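Local atomic coordinates of putative mandelate racemase (Zymomonas mobilis, PDB entry 2OX4), a protein that binds a magnesium ion in an enolase-superfamily barrel and is probably a lyase, perhaps a dehydratase. Residues C[7-12]-C[382-387]; C[128-133]-C[160-165]; C[141-146]-C[170-175]; C[324-329]-C[368-373]. One frame throughout, in Å; residues are numbered along the deposited sequence.

The four contacts span both structural parts of an enolase-superfamily chain. Contact 1 joins the N-terminal antiparallel sheet to the turn leading into its C-terminal strand; contact 2 pairs the strands 126-131 and 164-167 of the barrel, and contact 3 brings together the loops that follow those two strands. Contact 4 packs the barrel helix 322-333 against the chain returning toward contact 1. Contacts 2 and 3 touch, with centres about 18 Å apart, whereas contact 1 lies about 32 Å from contact 2 between centres. Contact 2 is nearest the metal site: the Tyr-129 side chain is about 7 Å from the magnesium ion, and that of His-172 in contact 3 about 12 Å.

Contact 1: residues C[7-12]-C[382-387]; sequences KIEIFH and KLYQIS
Leu-383 begins the contact by placing CD2 3.9 Å from Phe-11 CB, an apolar touch at the foot of the aromatic ring. Tyr-384 follows and carries most of the meeting. Phe-11, its CG anti to the carbonyl carbon (chi1 -56°), lifts its ring from the strand and points CE2 and CZ at the face of Tyr-384, a T-shaped pair with centroids 5.0 Å apart and planes at 89°. The phenol oxygen of Tyr-384 lies 3.1 Å from Glu-9 OE2, close enough to donate, though its proton has a competing acceptor; the same carboxylate oxygen is hydrogen-bonded to Tyr-389 OH. A leucine in place of Tyr-384 would probably leave the Phe-11 edge without an aromatic face and Glu-9 with one polar neighbour fewer. Ser-387 closes the turn: its OG donates to Leu-383 O at 2.7 Å, from the face of that carbonyl opposite to Ile-386 N. Serine suits the place: its hydroxyl ties the turn and is small enough to fit against Phe-11 CB. Ser-387 CA also approaches His-12 O at 3.4 Å. Strand 5-13 runs between strands 24-30 and 387-393, with Ile-8 and Ile-10 turned onto helix 48-62, while Leu-383 and Tyr-384 also reach strand 24-30.

Contact 2: residues C[128-133]-C[160-165]; sequences VYASQL and EGYDAV
The first beta-alpha-beta unit of the barrel is closed here, where Ala-130 of strand 126-131 bridges in parallel to Val-165 of strand 164-167. Ala-130 N donates to Ala-164 O at 3.1 Å with an N-H...O angle of 161°, and the Ala-130 backbone bonds onward to Lys-166, so Ala-130 bonds to the residues on either side of Val-165, as a parallel pair does. Just before strand 164-167 begins, a water lies 2.6 Å from Val-128 O and accepts the N-H of Asp-163, whose carboxylate is salt-bridged to Arg-127. The Tyr-162 ring packs on Val-128 and Ala-130: Ala-130 CB sits over its face, 4.1 Å from the ring centroid, while Val-128 CG1 meets its edge at CE1, 3.7 Å away. The short side chain of Ala-130 suits this place, since the ring lies close above its CB. With an alanine in place of Tyr-162, a gap would probably open beside Val-128 and Ala-130, and Trp-137 would lose its edge-to-face partner. On the Ala-130 face, toward helix 147-159, Leu-133 CD1 packs on Val-165 CB at 3.6 Å. Tyr-129 keeps CB against Ala-164 CB, also 3.6 Å, but with chi1 at 72° its ring leads off so that OH bonds Gln-315 and Lys-166 near the magnesium ligand Glu-241. Strand, helix and adjacent parallel strand in this order are the repeating element of a TIM-type barrel.

Contact 3: residues C[141-146]-C[170-175]; sequences RKSKGR and LAHDRN
Ser-143 sets its CB over the face of the His-172 imidazole, 4.0 Å from the ring centroid and 30° off the normal, a CH-pi contact. The small side chain suits this place because OG can turn aside, in the position between backbone N and carbonyl carbon (chi1 53°), and bond Gly-176 O. At the other end Arg-146 and Arg-174 cross at about a right angle. Bent at chi2 and chi3, Arg-146 folds back so that CD comes within 3.3 Å of Arg-174 O, while its guanidinium lays one face over Arg-174 CD. The guanidinium planes are 36° apart, and Arg-146 NH2 stays 4.9 Å from Arg-174 NE. Gly-145 lets the backbones close between these pairs: any CB would collide with Arg-174 O. Its CA lies 3.4 Å from that oxygen, and Arg-174 CA returns the contact to Gly-145 O at 3.5 Å. Arg-198 ties the loops together by bonding both Gly-145 O and His-172 O, and Glu-149 receives the N-H groups of Gly-145 and Arg-146 where helix 147-159 starts. The direct chemistry is thus weak C-H contacts, with the polar ties made through Arg-198, and the like charges are probably made tolerable by the salt bridges of Arg-174 to Glu-190 and Glu-197.

Contact 4: residues C[324-329]-C[368-373]; sequences AEAASL and KVPELP
Leu-329 and Val-369 bring the two backbones together, their CA atoms 5.3 Å apart, where an extended segment passes a turn of helix 322-333 in the TIM-like barrel domain. One helical turn earlier the gap widens: Ala-326 CA and Pro-370 CA are 7.0 Å apart, so the two segments run in opposite senses, Ala-326 facing the later residue Pro-370 and Leu-329 the earlier Val-369. Residues 368-370 are stretched out, a shape that Pro-370 supports by its ring-locked phi, and having no N-H, the proline can lie on an apolar surface without leaving a donor unbonded. Leu-329 carries most of the packing from the helix. With CG anti to the carbonyl carbon (chi1 -59°) and the chain continued by a chi2 of 170°, it reaches out so that CD1 meets Pro-370 CD at 3.8 Å, the two side chains crossing at about a right angle. CD1 also borders Lys-368 O, whereas the lysine side chain sets off away from the helix. Val-369 sends its CG2 branch against the helix backbone, 3.7 Å from Leu-329 O, and its side chain is further packed on His-330, Ile-333 and Tyr-115. Ala-326 CB just touches Pro-370 CG at 4.4 Å, a small residue leaving room for the ring. The contact is entirely van der Waals packing. Beyond it, Glu-371 is salt-bridged to Lys-121, and Glu-325 OE2 is bonded to His-341 and His-343. Within the helix Ser-328 OG donates to Glu-325 O at 2.6 Å, sharing that carbonyl with Leu-329 N at 3.3 Å.

Contact 1: residues C[7-12]-C[382-387]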
loop_
_atom_site.group_PDB
_atom_site.type_symbol
_atom_site.label_atom_id
_atom_site.label_comp_id
_atom_site.label_asym_id
_atom_site.label_seq_id
_atom_site.Cartn_x
_atom_site.Cartn_y
_atom_site.Cartn_z
ATOM N N LYS C 7 39.650 17.808 29.092
ATOM C CA LYS C 7 40.251 18.434 27.922
ATOM C C LYS C 7 39.837 17.694 26.657
ATOM O O LYS C 7 39.667 16.469 26.666
ATOM C CB LYS C 7 41.785 18.431 28.024
ATOM C CG LYS C 7 42.452 19.381 27.049
ATOM C CD LYS C 7 43.904 19.006 26.796
ATOM C CE LYS C 7 44.781 19.322 27.976
ATOM N NZ LYS C 7 46.221 19.132 27.655
ATOM N N ILE C 8 39.665 18.454 25.587
ATOM C CA ILE C 8 39.320 17.912 24.283
ATOM C C ILE C 8 40.229 18.598 23.273
ATOM O O ILE C 8 40.294 19.825 23.214
ATOM C CB ILE C 8 37.827 18.150 23.955
ATOM C CG1 ILE C 8 36.945 17.252 24.832
ATOM C CG2 ILE C 8 37.538 17.886 22.451
ATOM C CD1 ILE C 8 35.487 17.656 24.851
ATOM N N GLU C 9 40.943 17.795 22.488
ATOM C CA GLU C 9 41.844 18.334 21.487
ATOM C C GLU C 9 41.453 17.842 20.115
ATOM O O GLU C 9 41.198 16.658 19.936
ATOM C CB GLU C 9 43.278 17.907 21.780
ATOM C CG GLU C 9 43.791 18.393 23.121
ATOM C CD GLU C 9 45.093 17.695 23.500
ATOM O OE1 GLU C 9 45.036 16.588 24.073
ATOM O OE2 GLU C 9 46.169 18.243 23.201
ATOM N N ILE C 10 41.406 18.748 19.144
ATOM C CA ILE C 10 40.928 18.377 17.809
ATOM C C ILE C 10 42.015 18.674 16.787
ATOM O O ILE C 10 42.538 19.783 16.745
ATOM C CB ILE C 10 39.613 19.126 17.436
ATOM C CG1 ILE C 10 38.521 18.816 18.460
ATOM C CG2 ILE C 10 39.145 18.752 16.024
ATOM C CD1 ILE C 10 37.657 20.014 18.766
ATOM N N PHE C 11 42.342 17.675 15.971
ATOM C CA PHE C 11 43.432 17.777 15.001
ATOM C C PHE C 11 42.854 17.663 13.601
ATOM O O PHE C 11 42.435 16.583 13.191
ATOM C CB PHE C 11 44.430 16.625 15.205
ATOM C CG PHE C 11 44.997 16.543 16.595
ATOM C CD1 PHE C 11 44.329 15.844 17.602
ATOM C CD2 PHE C 11 46.217 17.138 16.894
ATOM C CE1 PHE C 11 44.846 15.765 18.885
ATOM C CE2 PHE C 11 46.744 17.066 18.175
ATOM C CZ PHE C 11 46.067 16.375 19.174
ATOM N N HIS C 12 42.821 18.773 12.872
ATOM C CA HIS C 12 42.448 18.721 11.469
ATOM C C HIS C 12 43.764 18.639 10.667
ATOM O O HIS C 12 44.446 19.652 10.442
ATOM C CB HIS C 12 41.586 19.936 11.083
ATOM C CG HIS C 12 41.038 19.876 9.688
ATOM N ND1 HIS C 12 40.457 20.964 9.068
ATOM C CD2 HIS C 12 40.983 18.858 8.791
ATOM C CE1 HIS C 12 40.071 20.623 7.851
ATOM N NE2 HIS C 12 40.378 19.352 7.656
ATOM N N LYS C 382 53.750 13.853 16.428
ATOM C CA LYS C 382 53.895 14.695 15.238
ATOM C C LYS C 382 52.599 15.433 14.886
ATOM O O LYS C 382 52.637 16.520 14.300
ATOM C CB LYS C 382 54.320 13.850 14.034
ATOM C CG LYS C 382 55.298 14.552 13.097
ATOM C CD LYS C 382 55.201 14.029 11.664
ATOM C CE LYS C 382 55.151 12.510 11.612
ATOM N NZ LYS C 382 56.452 11.867 11.969
ATOM N N LEU C 383 51.458 14.839 15.242
ATOM C CA LEU C 383 50.157 15.425 14.917
ATOM C C LEU C 383 50.019 16.879 15.313
ATOM O O LEU C 383 49.413 17.657 14.589
ATOM C CB LEU C 383 49.014 14.614 15.523
ATOM C CG LEU C 383 48.258 13.889 14.413
ATOM C CD1 LEU C 383 48.992 12.591 14.092
ATOM C CD2 LEU C 383 46.843 13.635 14.849
ATOM N N TYR C 384 50.615 17.252 16.446
ATOM C CA TYR C 384 50.561 18.624 16.944
ATOM C C TYR C 384 51.201 19.618 15.973
ATOM O O TYR C 384 50.811 20.779 15.915
ATOM C CB TYR C 384 51.227 18.714 18.327
ATOM C CG TYR C 384 50.444 18.006 19.411
ATOM C CD1 TYR C 384 50.600 16.629 19.640
ATOM C CD2 TYR C 384 49.526 18.704 20.196
ATOM C CE1 TYR C 384 49.862 15.977 20.633
ATOM C CE2 TYR C 384 48.790 18.063 21.187
ATOM C CZ TYR C 384 48.960 16.704 21.400
ATOM O OH TYR C 384 48.219 16.081 22.379
ATOM N N GLN C 385 52.171 19.148 15.199
ATOM C CA GLN C 385 52.907 20.011 14.280
ATOM C C GLN C 385 52.363 19.980 12.846
ATOM O O GLN C 385 52.692 20.841 12.032
ATOM C CB GLN C 385 54.393 19.638 14.291
ATOM C CG GLN C 385 55.199 20.309 15.404
ATOM C CD GLN C 385 55.106 21.830 15.377
ATOM O OE1 GLN C 385 54.415 22.436 16.198
ATOM N NE2 GLN C 385 55.803 22.450 14.429
ATOM N N ILE C 386 51.539 18.986 12.532
ATOM C CA ILE C 386 51.052 18.803 11.159
ATOM C C ILE C 386 49.512 18.882 11.072
ATOM O O ILE C 386 48.898 18.318 10.160
ATOM C CB ILE C 386 51.583 17.499 10.503
ATOM C CG1 ILE C 386 51.123 16.255 11.285
ATOM C CG2 ILE C 386 53.116 17.531 10.372
ATOM C CD1 ILE C 386 51.156 14.999 10.448
ATOM N N SER C 387 48.918 19.601 12.019
ATOM C CA SER C 387 47.461 19.756 12.085
ATOM C C SER C 387 47.087 21.202 12.406
ATOM O O SER C 387 47.835 21.921 13.084
ATOM C CB SER C 387 46.865 18.837 13.167
ATOM O OG SER C 387 47.269 17.487 13.005
#

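Contact 2: residues C[128-133]-C[160-165]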
loop_
_atom_site.group_PDB
_atom_site.type_symbol
_atom_site.label_atom_id
_atom_site.label_comp_id
_atom_site.label_asym_id
_atom_site.label_seq_id
_atom_site.Cartn_x
_atom_site.Cartn_y
_atom_site.Cartn_z
ATOM N N VAL C 128 38.970 -9.991 4.570
ATOM C CA VAL C 128 39.283 -8.635 4.120
ATOM C C VAL C 128 39.279 -8.564 2.594
ATOM O O VAL C 128 39.678 -9.517 1.922
ATOM C CB VAL C 128 40.677 -8.161 4.643
ATOM C CG1 VAL C 128 40.915 -6.721 4.278
ATOM C CG2 VAL C 128 40.789 -8.333 6.166
ATOM N N TYR C 129 38.818 -7.439 2.045
ATOM C CA TYR C 129 39.039 -7.145 0.634
ATOM C C TYR C 129 39.982 -5.972 0.402
ATOM O O TYR C 129 40.052 -5.040 1.210
ATOM C CB TYR C 129 37.711 -6.986 -0.145
ATOM C CG TYR C 129 36.871 -5.730 0.090
ATOM C CD1 TYR C 129 37.160 -4.522 -0.556
ATOM C CD2 TYR C 129 35.734 -5.780 0.897
ATOM C CE1 TYR C 129 36.374 -3.383 -0.354
ATOM C CE2 TYR C 129 34.938 -4.656 1.085
ATOM C CZ TYR C 129 35.245 -3.474 0.446
ATOM O OH TYR C 129 34.437 -2.379 0.643
ATOM N N ALA C 130 40.727 -6.046 -0.696
ATOM C CA ALA C 130 41.604 -4.974 -1.119
ATOM C C ALA C 130 40.810 -3.917 -1.882
ATOM O O ALA C 130 40.278 -4.204 -2.956
ATOM C CB ALA C 130 42.710 -5.552 -2.017
ATOM N N SER C 131 40.776 -2.698 -1.342
ATOM C CA SER C 131 39.815 -1.690 -1.765
ATOM C C SER C 131 40.396 -0.580 -2.632
ATOM O O SER C 131 41.411 0.032 -2.272
ATOM C CB SER C 131 39.136 -1.058 -0.558
ATOM O OG SER C 131 38.070 -0.222 -0.983
ATOM N N GLN C 132 39.682 -0.295 -3.730
ATOM C CA GLN C 132 39.919 0.844 -4.631
ATOM C C GLN C 132 41.159 0.602 -5.496
ATOM O O GLN C 132 42.104 1.396 -5.487
ATOM C CB GLN C 132 39.977 2.205 -3.890
ATOM C CG GLN C 132 38.830 2.467 -2.870
ATOM C CD GLN C 132 37.443 2.630 -3.498
ATOM O OE1 GLN C 132 37.283 2.583 -4.717
ATOM N NE2 GLN C 132 36.432 2.850 -2.651
ATOM N N LEU C 133 41.135 -0.511 -6.228
ATOM C CA LEU C 133 42.251 -0.932 -7.091
ATOM C C LEU C 133 42.559 0.081 -8.182
ATOM O O LEU C 133 43.695 0.161 -8.655
ATOM C CB LEU C 133 41.950 -2.268 -7.771
ATOM C CG LEU C 133 41.708 -3.559 -6.993
ATOM C CD1 LEU C 133 41.379 -4.662 -7.997
ATOM C CD2 LEU C 133 42.888 -3.937 -6.121
ATOM N N GLU C 160 49.271 -10.980 -2.414
ATOM C CA GLU C 160 49.309 -10.738 -0.970
ATOM C C GLU C 160 48.345 -11.586 -0.121
ATOM O O GLU C 160 48.373 -11.510 1.102
ATOM C CB GLU C 160 49.143 -9.242 -0.661
ATOM C CG GLU C 160 50.263 -8.371 -1.214
ATOM C CD GLU C 160 50.117 -6.883 -0.871
ATOM O OE1 GLU C 160 49.104 -6.479 -0.258
ATOM O OE2 GLU C 160 51.031 -6.109 -1.222
ATOM N N GLY C 161 47.506 -12.391 -0.762
ATOM C CA GLY C 161 46.612 -13.300 -0.041
ATOM C C GLY C 161 45.149 -12.866 0.069
ATOM O O GLY C 161 44.349 -13.552 0.709
ATOM N N TYR C 162 44.794 -11.728 -0.535
ATOM C CA TYR C 162 43.377 -11.309 -0.575
ATOM C C TYR C 162 42.576 -12.209 -1.522
ATOM O O TYR C 162 43.047 -12.561 -2.604
ATOM C CB TYR C 162 43.236 -9.844 -1.001
ATOM C CG TYR C 162 43.867 -8.851 -0.050
ATOM C CD1 TYR C 162 43.156 -8.348 1.044
ATOM C CD2 TYR C 162 45.183 -8.417 -0.237
ATOM C CE1 TYR C 162 43.738 -7.451 1.924
ATOM C CE2 TYR C 162 45.771 -7.513 0.632
ATOM C CZ TYR C 162 45.046 -7.034 1.707
ATOM O OH TYR C 162 45.627 -6.148 2.568
ATOM N N ASP C 163 41.375 -12.596 -1.104
ATOM C CA ASP C 163 40.480 -13.361 -1.968
ATOM C C ASP C 163 39.240 -12.546 -2.366
ATOM O O ASP C 163 38.209 -13.107 -2.752
ATOM C CB ASP C 163 40.094 -14.708 -1.338
ATOM C CG ASP C 163 39.219 -14.575 -0.079
ATOM O OD1 ASP C 163 38.801 -13.464 0.302
ATOM O OD2 ASP C 163 38.941 -15.621 0.539
ATOM N N ALA C 164 39.368 -11.230 -2.259
ATOM C CA ALA C 164 38.350 -10.295 -2.723
ATOM C C ALA C 164 38.985 -8.941 -2.991
ATOM O O ALA C 164 39.930 -8.520 -2.294
ATOM C CB ALA C 164 37.232 -10.165 -1.678
ATOM N N VAL C 165 38.455 -8.253 -4.001
ATOM C CA VAL C 165 38.897 -6.914 -4.354
ATOM C C VAL C 165 37.691 -6.022 -4.651
ATOM O O VAL C 165 36.622 -6.519 -5.024
ATOM C CB VAL C 165 39.813 -6.931 -5.618
ATOM C CG1 VAL C 165 41.100 -7.733 -5.351
ATOM C CG2 VAL C 165 39.063 -7.499 -6.823
HETATM O O HOH W 1 40.824 -11.893 1.841
#

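Contact 3: residues C[141-146]-C[170-175]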
loop_
_atom_site.group_PDB
_atom_site.type_symbol
_atom_site.label_atom_id
_atom_site.label_comp_id
_atom_site.label_asym_id
_atom_site.label_seq_id
_atom_site.Cartn_x
_atom_site.Cartn_y
_atom_site.Cartn_z
ATOM N N ARG C 141 49.788 6.314 -4.995
ATOM C CA ARG C 141 48.434 6.533 -5.486
ATOM C C ARG C 141 48.479 7.117 -6.893
ATOM O O ARG C 141 49.023 8.211 -7.107
ATOM C CB ARG C 141 47.683 7.471 -4.541
ATOM C CG ARG C 141 46.210 7.642 -4.850
ATOM C CD ARG C 141 45.561 8.439 -3.742
ATOM N NE ARG C 141 44.218 8.886 -4.090
ATOM C CZ ARG C 141 43.109 8.468 -3.489
ATOM N NH1 ARG C 141 43.173 7.578 -2.500
ATOM N NH2 ARG C 141 41.933 8.944 -3.879
ATOM N N LYS C 142 47.921 6.374 -7.848
ATOM C CA LYS C 142 47.872 6.798 -9.243
ATOM C C LYS C 142 46.697 6.139 -9.938
ATOM O O LYS C 142 46.561 4.913 -9.914
ATOM C CB LYS C 142 49.169 6.443 -9.974
ATOM C CG LYS C 142 49.433 7.326 -11.189
ATOM C CD LYS C 142 50.555 6.774 -12.051
ATOM C CE LYS C 142 50.687 7.559 -13.349
ATOM N NZ LYS C 142 51.572 6.859 -14.322
ATOM N N SER C 143 45.845 6.954 -10.555
ATOM C CA SER C 143 44.638 6.442 -11.202
ATOM C C SER C 143 44.953 5.617 -12.445
ATOM O O SER C 143 45.868 5.946 -13.206
ATOM C CB SER C 143 43.666 7.584 -11.529
ATOM O OG SER C 143 44.307 8.602 -12.279
ATOM N N LYS C 144 44.200 4.541 -12.644
ATOM C CA LYS C 144 44.430 3.620 -13.768
ATOM C C LYS C 144 43.436 3.800 -14.913
ATOM O O LYS C 144 42.239 3.994 -14.693
ATOM C CB LYS C 144 44.399 2.156 -13.317
ATOM C CG LYS C 144 45.251 1.829 -12.090
ATOM C CD LYS C 144 46.740 2.000 -12.374
ATOM C CE LYS C 144 47.557 1.808 -11.107
ATOM N NZ LYS C 144 48.622 2.840 -10.980
ATOM N N GLY C 145 43.937 3.704 -16.140
ATOM C CA GLY C 145 43.104 3.869 -17.328
ATOM C C GLY C 145 42.995 2.628 -18.190
ATOM O O GLY C 145 41.922 2.310 -18.697
ATOM N N ARG C 146 44.108 1.928 -18.390
ATOM C CA ARG C 146 44.116 0.788 -19.305
ATOM C C ARG C 146 43.652 -0.483 -18.609
ATOM O O ARG C 146 43.975 -0.723 -17.443
ATOM C CB ARG C 146 45.510 0.556 -19.910
ATOM C CG ARG C 146 46.207 1.796 -20.497
ATOM C CD ARG C 146 45.370 2.548 -21.536
ATOM N NE ARG C 146 44.871 1.713 -22.631
ATOM C CZ ARG C 146 44.287 2.192 -23.730
ATOM N NH1 ARG C 146 44.131 3.501 -23.891
ATOM N NH2 ARG C 146 43.859 1.364 -24.674
ATOM N N LEU C 170 33.983 2.742 -13.606
ATOM C CA LEU C 170 33.340 3.772 -14.445
ATOM C C LEU C 170 33.951 5.149 -14.300
ATOM O O LEU C 170 33.810 5.981 -15.204
ATOM C CB LEU C 170 31.811 3.834 -14.200
ATOM C CG LEU C 170 31.000 2.578 -14.540
ATOM C CD1 LEU C 170 29.552 2.664 -14.009
ATOM C CD2 LEU C 170 31.001 2.260 -16.027
ATOM N N ALA C 171 34.638 5.397 -13.181
ATOM C CA ALA C 171 35.027 6.753 -12.801
ATOM C C ALA C 171 36.024 7.387 -13.776
ATOM O O ALA C 171 35.986 8.600 -14.013
ATOM C CB ALA C 171 35.592 6.777 -11.403
ATOM N N HIS C 172 36.922 6.567 -14.318
ATOM C CA HIS C 172 38.035 7.083 -15.120
ATOM C C HIS C 172 37.901 6.679 -16.570
ATOM O O HIS C 172 37.470 5.567 -16.880
ATOM C CB HIS C 172 39.378 6.612 -14.554
ATOM C CG HIS C 172 39.591 7.014 -13.133
ATOM N ND1 HIS C 172 39.231 6.212 -12.074
ATOM C CD2 HIS C 172 40.095 8.149 -12.593
ATOM C CE1 HIS C 172 39.519 6.827 -10.940
ATOM N NE2 HIS C 172 40.040 8.007 -11.228
ATOM N N ASP C 173 38.267 7.600 -17.465
ATOM C CA ASP C 173 38.427 7.242 -18.872
ATOM C C ASP C 173 39.665 6.373 -19.084
ATOM O O ASP C 173 40.394 6.088 -18.132
ATOM C CB ASP C 173 38.402 8.482 -19.794
ATOM C CG ASP C 173 39.618 9.407 -19.627
ATOM O OD1 ASP C 173 39.516 10.575 -20.070
ATOM O OD2 ASP C 173 40.668 9.000 -19.075
ATOM N N ARG C 174 39.905 5.970 -20.327
ATOM C CA ARG C 174 41.015 5.073 -20.648
ATOM C C ARG C 174 42.422 5.696 -20.490
ATOM O O ARG C 174 43.421 4.978 -20.516
ATOM C CB ARG C 174 40.822 4.476 -22.040
ATOM C CG ARG C 174 39.779 3.361 -22.124
ATOM C CD ARG C 174 39.999 2.560 -23.390
ATOM N NE ARG C 174 39.061 1.453 -23.601
ATOM C CZ ARG C 174 37.945 1.543 -24.321
ATOM N NH1 ARG C 174 37.608 2.701 -24.876
ATOM N NH2 ARG C 174 37.162 0.481 -24.487
ATOM N N ASN C 175 42.493 7.014 -20.295
ATOM C CA ASN C 175 43.732 7.676 -19.847
ATOM C C ASN C 175 43.829 7.853 -18.332
ATOM O O ASN C 175 44.774 8.473 -17.833
ATOM C CB ASN C 175 43.916 9.047 -20.521
ATOM C CG ASN C 175 43.779 8.989 -22.029
ATOM O OD1 ASN C 175 43.174 9.873 -22.634
ATOM N ND2 ASN C 175 44.339 7.951 -22.645
#

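Contact 4: residues C[324-329]-C[368-373]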
loop_
_atom_site.group_PDB
_atom_site.type_symbol
_atom_site.label_atom_id
_atom_site.label_comp_id
_atom_site.label_asym_id
_atom_site.label_seq_id
_atom_site.Cartn_x
_atom_site.Cartn_y
_atom_site.Cartn_z
ATOM N N ALA C 324 40.437 5.215 12.881
ATOM C CA ALA C 324 39.259 4.647 12.215
ATOM C C ALA C 324 39.392 3.148 11.964
ATOM O O ALA C 324 38.458 2.378 12.221
ATOM C CB ALA C 324 38.981 5.383 10.905
ATOM N N GLU C 325 40.542 2.713 11.457
ATOM C CA GLU C 325 40.656 1.294 11.110
ATOM C C GLU C 325 40.638 0.371 12.327
ATOM O O GLU C 325 39.888 -0.625 12.340
ATOM C CB GLU C 325 41.822 0.977 10.165
ATOM C CG GLU C 325 41.696 -0.470 9.605
ATOM C CD GLU C 325 42.190 -0.656 8.167
ATOM O OE1 GLU C 325 43.251 -0.092 7.823
ATOM O OE2 GLU C 325 41.531 -1.400 7.389
ATOM N N ALA C 326 41.427 0.708 13.350
ATOM C CA ALA C 326 41.439 -0.064 14.588
ATOM C C ALA C 326 40.037 -0.133 15.200
ATOM O O ALA C 326 39.589 -1.203 15.609
ATOM C CB ALA C 326 42.427 0.530 15.596
ATOM N N ALA C 327 39.355 1.009 15.253
ATOM C CA ALA C 327 38.011 1.063 15.830
ATOM C C ALA C 327 37.074 0.119 15.078
ATOM O O ALA C 327 36.325 -0.634 15.699
ATOM C CB ALA C 327 37.472 2.487 15.816
ATOM N N SER C 328 37.157 0.130 13.744
ATOM C CA SER C 328 36.259 -0.687 12.916
ATOM C C SER C 328 36.379 -2.191 13.184
ATOM O O SER C 328 35.406 -2.919 13.081
ATOM C CB SER C 328 36.458 -0.387 11.429
ATOM O OG SER C 328 37.696 -0.905 10.955
ATOM N N LEU C 329 37.578 -2.652 13.529
ATOM C CA LEU C 329 37.794 -4.072 13.778
ATOM C C LEU C 329 37.048 -4.535 15.026
ATOM O O LEU C 329 36.524 -5.650 15.073
ATOM C CB LEU C 329 39.302 -4.349 13.907
ATOM C CG LEU C 329 40.115 -3.956 12.667
ATOM C CD1 LEU C 329 41.612 -4.033 12.966
ATOM C CD2 LEU C 329 39.751 -4.827 11.473
ATOM N N LYS C 368 42.975 -9.606 12.353
ATOM C CA LYS C 368 42.625 -9.868 13.751
ATOM C C LYS C 368 42.334 -8.556 14.477
ATOM O O LYS C 368 42.953 -7.532 14.190
ATOM C CB LYS C 368 43.759 -10.625 14.452
ATOM C CG LYS C 368 43.756 -12.125 14.169
ATOM C CD LYS C 368 45.000 -12.793 14.727
ATOM C CE LYS C 368 45.125 -14.226 14.230
ATOM N NZ LYS C 368 44.056 -15.105 14.780
ATOM N N VAL C 369 41.396 -8.585 15.417
ATOM C CA VAL C 369 41.100 -7.389 16.218
ATOM C C VAL C 369 42.279 -7.094 17.160
ATOM O O VAL C 369 42.903 -8.033 17.674
ATOM C CB VAL C 369 39.774 -7.557 17.009
ATOM C CG1 VAL C 369 39.921 -8.584 18.141
ATOM C CG2 VAL C 369 39.265 -6.211 17.528
ATOM N N PRO C 370 42.617 -5.798 17.363
ATOM C CA PRO C 370 43.593 -5.502 18.426
ATOM C C PRO C 370 43.156 -6.040 19.795
ATOM O O PRO C 370 41.958 -6.122 20.095
ATOM C CB PRO C 370 43.647 -3.967 18.445
ATOM C CG PRO C 370 43.235 -3.565 17.047
ATOM C CD PRO C 370 42.187 -4.577 16.655
ATOM N N GLU C 371 44.133 -6.426 20.612
ATOM C CA GLU C 371 43.853 -6.998 21.924
ATOM C C GLU C 371 44.352 -6.107 23.071
ATOM O O GLU C 371 44.280 -6.494 24.239
ATOM C CB GLU C 371 44.462 -8.403 22.036
ATOM C CG GLU C 371 43.925 -9.425 21.044
ATOM C CD GLU C 371 42.514 -9.914 21.368
ATOM O OE1 GLU C 371 41.985 -9.611 22.457
ATOM O OE2 GLU C 371 41.930 -10.620 20.522
ATOM N N LEU C 372 44.839 -4.914 22.731
ATOM C CA LEU C 372 45.300 -3.928 23.710
ATOM C C LEU C 372 44.078 -3.308 24.398
ATOM O O LEU C 372 42.957 -3.450 23.895
ATOM C CB LEU C 372 46.117 -2.838 23.001
ATOM C CG LEU C 372 47.435 -3.253 22.341
ATOM C CD1 LEU C 372 48.039 -2.083 21.557
ATOM C CD2 LEU C 372 48.414 -3.756 23.394
ATOM N N PRO C 373 44.268 -2.648 25.559
ATOM C CA PRO C 373 43.130 -1.898 26.132
ATOM C C PRO C 373 42.598 -0.808 25.191
ATOM O O PRO C 373 43.372 -0.210 24.450
ATOM C CB PRO C 373 43.718 -1.269 27.398
ATOM C CG PRO C 373 44.890 -2.161 27.758
ATOM C CD PRO C 373 45.466 -2.585 26.432
#